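Local atomic coordinates of trypanothione-dependent glyoxalase I (Leishmania major, PDB entry 2C21), a protein that is a glyoxalase I, a metalloprotein of the glyoxalase/bleomycin resistance protein/dioxygenase superfamily, with nickel bound in this structure. Residues K44-F49 with L63-G68. Numbering follows the deposited sequence.
Sequences KYTLVF and LTYNYG
With CG anti to its own carbonyl carbon (chi1 -70°), Tyr67 lays its ring flat against the backbone of Lys44. Lys44 CA stands over the ring centre, 3.7 Å from the centroid of the Tyr67 ring, in a CH-pi contact. Lys44 CB rests near Tyr67 CG, and the lysine chain then runs outward. The far end of the ring reaches Thr46. There Thr46 OG1 lies in the ring plane, 3.5 Å from Tyr67 CE2. Thr46 OG1 and Tyr67 OH both hydrogen-bond to Asp39 OD1, so one carboxylate oxygen, from strand 33-40, holds one hydroxyl from each segment.

Lys44 O takes a straight bond from Tyr67 N (3.0 Å), although the donor sits well above the carbonyl plane. A water also donates to Lys44 O and to Asn66 OD1, bridging the two segments. On the face of Tyr45 and Asn66, Leu47 CD2 packs 3.4 Å from Thr64 OG1, and the two side chains run alongside each other in the same direction. Val48 and Leu63 point to the other face, where helix 19-29 packs.

Two reciprocal backbone pairs join the strands, Thr46 with Tyr65 and Val48 with Leu63. Tyr65 N to Thr46 O is the straighter bond of its pair, at 2.8 Å. This is the antiparallel hairpin of strands 45-51 and 60-66, the two inner strands of the four-stranded mixed sheet of a beta-alpha-beta-beta-beta module, the building unit of the glyoxalase superfamily.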
loop_
_atom_site.group_PDB
_atom_site.type_symbol
_atom_site.label_atom_id
_atom_site.label_comp_id
_atom_site.label_asym_id
_atom_site.label_seq_id
_atom_site.Cartn_x
_atom_site.Cartn_y
_atom_site.Cartn_z
ATOM N N LYS A 44 17.809 14.283 8.753
ATOM C CA LYS A 44 18.419 13.552 7.657
ATOM C C LYS A 44 17.436 12.655 6.901
ATOM O O LYS A 44 17.753 11.511 6.558
ATOM C CB LYS A 44 19.627 12.745 8.160
ATOM C CG LYS A 44 20.738 13.613 8.737
ATOM C CD LYS A 44 22.046 12.844 8.837
ATOM C CE LYS A 44 23.216 13.764 9.221
ATOM N NZ LYS A 44 24.452 12.987 9.575
ATOM N N TYR A 45 16.256 13.186 6.608
ATOM C CA TYR A 45 15.327 12.463 5.738
ATOM C C TYR A 45 14.438 13.399 4.917
ATOM O O TYR A 45 14.259 14.565 5.258
ATOM C CB TYR A 45 14.476 11.445 6.525
ATOM C CG TYR A 45 13.377 12.060 7.364
ATOM C CD1 TYR A 45 12.102 12.225 6.863
ATOM C CD2 TYR A 45 13.618 12.469 8.672
ATOM C CE1 TYR A 45 11.098 12.816 7.627
ATOM C CE2 TYR A 45 12.620 13.033 9.439
ATOM C CZ TYR A 45 11.365 13.201 8.911
ATOM O OH TYR A 45 10.373 13.776 9.680
ATOM N N THR A 46 13.896 12.834 3.843
ATOM C CA THR A 46 12.979 13.508 2.941
ATOM C C THR A 46 11.858 12.542 2.624
ATOM O O THR A 46 12.117 11.364 2.342
ATOM C CB THR A 46 13.675 13.888 1.623
ATOM O OG1 THR A 46 14.879 14.615 1.912
ATOM C CG2 THR A 46 12.769 14.764 0.749
ATOM N N LEU A 47 10.619 13.046 2.663
ATOM C CA LEU A 47 9.454 12.295 2.185
ATOM C C LEU A 47 8.901 12.903 0.887
ATOM O O LEU A 47 8.863 14.143 0.716
ATOM C CB LEU A 47 8.345 12.298 3.235
ATOM C CG LEU A 47 8.685 12.004 4.689
ATOM C CD1 LEU A 47 7.409 12.175 5.516
ATOM C CD2 LEU A 47 9.264 10.609 4.889
ATOM N N VAL A 48 8.469 12.035 -0.015
ATOM C CA VAL A 48 7.786 12.449 -1.258
ATOM C C VAL A 48 6.535 11.629 -1.433
ATOM O O VAL A 48 6.569 10.397 -1.355
ATOM C CB VAL A 48 8.646 12.262 -2.520
ATOM C CG1 VAL A 48 7.881 12.738 -3.766
ATOM C CG2 VAL A 48 9.971 13.001 -2.378
ATOM N N PHE A 49 5.427 12.326 -1.641
ATOM C CA PHE A 49 4.137 11.702 -1.851
ATOM C C PHE A 49 3.792 11.814 -3.324
ATOM O O PHE A 49 3.812 12.928 -3.902
ATOM C CB PHE A 49 3.078 12.356 -0.967
ATOM C CG PHE A 49 3.279 12.080 0.504
ATOM C CD1 PHE A 49 4.204 12.818 1.250
ATOM C CD2 PHE A 49 2.563 11.074 1.140
ATOM C CE1 PHE A 49 4.415 12.541 2.615
ATOM C CE2 PHE A 49 2.757 10.802 2.489
ATOM C CZ PHE A 49 3.683 11.537 3.227
ATOM N N LEU A 63 7.424 7.895 -0.489
ATOM C CA LEU A 63 8.831 7.507 -0.504
ATOM C C LEU A 63 9.569 8.218 0.614
ATOM O O LEU A 63 9.421 9.421 0.781
ATOM C CB LEU A 63 9.487 7.887 -1.828
ATOM C CG LEU A 63 8.691 7.635 -3.094
ATOM C CD1 LEU A 63 9.503 8.134 -4.281
ATOM C CD2 LEU A 63 8.359 6.170 -3.215
ATOM N N THR A 64 10.374 7.463 1.357
ATOM C CA THR A 64 11.246 8.002 2.373
ATOM C C THR A 64 12.678 7.800 1.897
ATOM O O THR A 64 13.070 6.679 1.552
ATOM C CB THR A 64 11.079 7.230 3.709
ATOM O OG1 THR A 64 9.726 7.341 4.168
ATOM C CG2 THR A 64 12.018 7.775 4.751
ATOM N N TYR A 65 13.427 8.897 1.859
ATOM C CA TYR A 65 14.851 8.868 1.606
ATOM C C TYR A 65 15.577 9.218 2.908
ATOM O O TYR A 65 15.328 10.277 3.497
ATOM C CB TYR A 65 15.209 9.879 0.499
ATOM C CG TYR A 65 16.688 10.116 0.364
ATOM C CD1 TYR A 65 17.529 9.101 -0.099
ATOM C CD2 TYR A 65 17.262 11.346 0.707
ATOM C CE1 TYR A 65 18.890 9.303 -0.219
ATOM C CE2 TYR A 65 18.628 11.553 0.587
ATOM C CZ TYR A 65 19.436 10.529 0.129
ATOM O OH TYR A 65 20.799 10.702 0.002
ATOM N N ASN A 66 16.461 8.325 3.356
ATOM C CA ASN A 66 17.377 8.615 4.447
ATOM C C ASN A 66 18.716 9.039 3.883
ATOM O O ASN A 66 19.312 8.298 3.105
ATOM C CB ASN A 66 17.551 7.398 5.353
ATOM C CG ASN A 66 16.332 7.147 6.193
ATOM O OD1 ASN A 66 16.010 7.939 7.077
ATOM N ND2 ASN A 66 15.620 6.077 5.899
ATOM N N TYR A 67 19.185 10.224 4.288
ATOM C CA TYR A 67 20.398 10.818 3.721
ATOM C C TYR A 67 21.563 9.825 3.789
ATOM O O TYR A 67 21.904 9.301 4.866
ATOM C CB TYR A 67 20.809 12.093 4.467
ATOM C CG TYR A 67 19.928 13.332 4.312
ATOM C CD1 TYR A 67 20.399 14.568 4.746
ATOM C CD2 TYR A 67 18.648 13.283 3.758
ATOM C CE1 TYR A 67 19.643 15.705 4.641
ATOM C CE2 TYR A 67 17.877 14.450 3.642
ATOM C CZ TYR A 67 18.388 15.649 4.097
ATOM O OH TYR A 67 17.657 16.811 4.011
ATOM N N GLY A 68 22.160 9.568 2.632
ATOM C CA GLY A 68 23.348 8.725 2.539
ATOM C C GLY A 68 23.093 7.229 2.564
ATOM O O GLY A 68 24.044 6.449 2.580
HETATM O O HOH W 1 18.203 9.336 8.162
#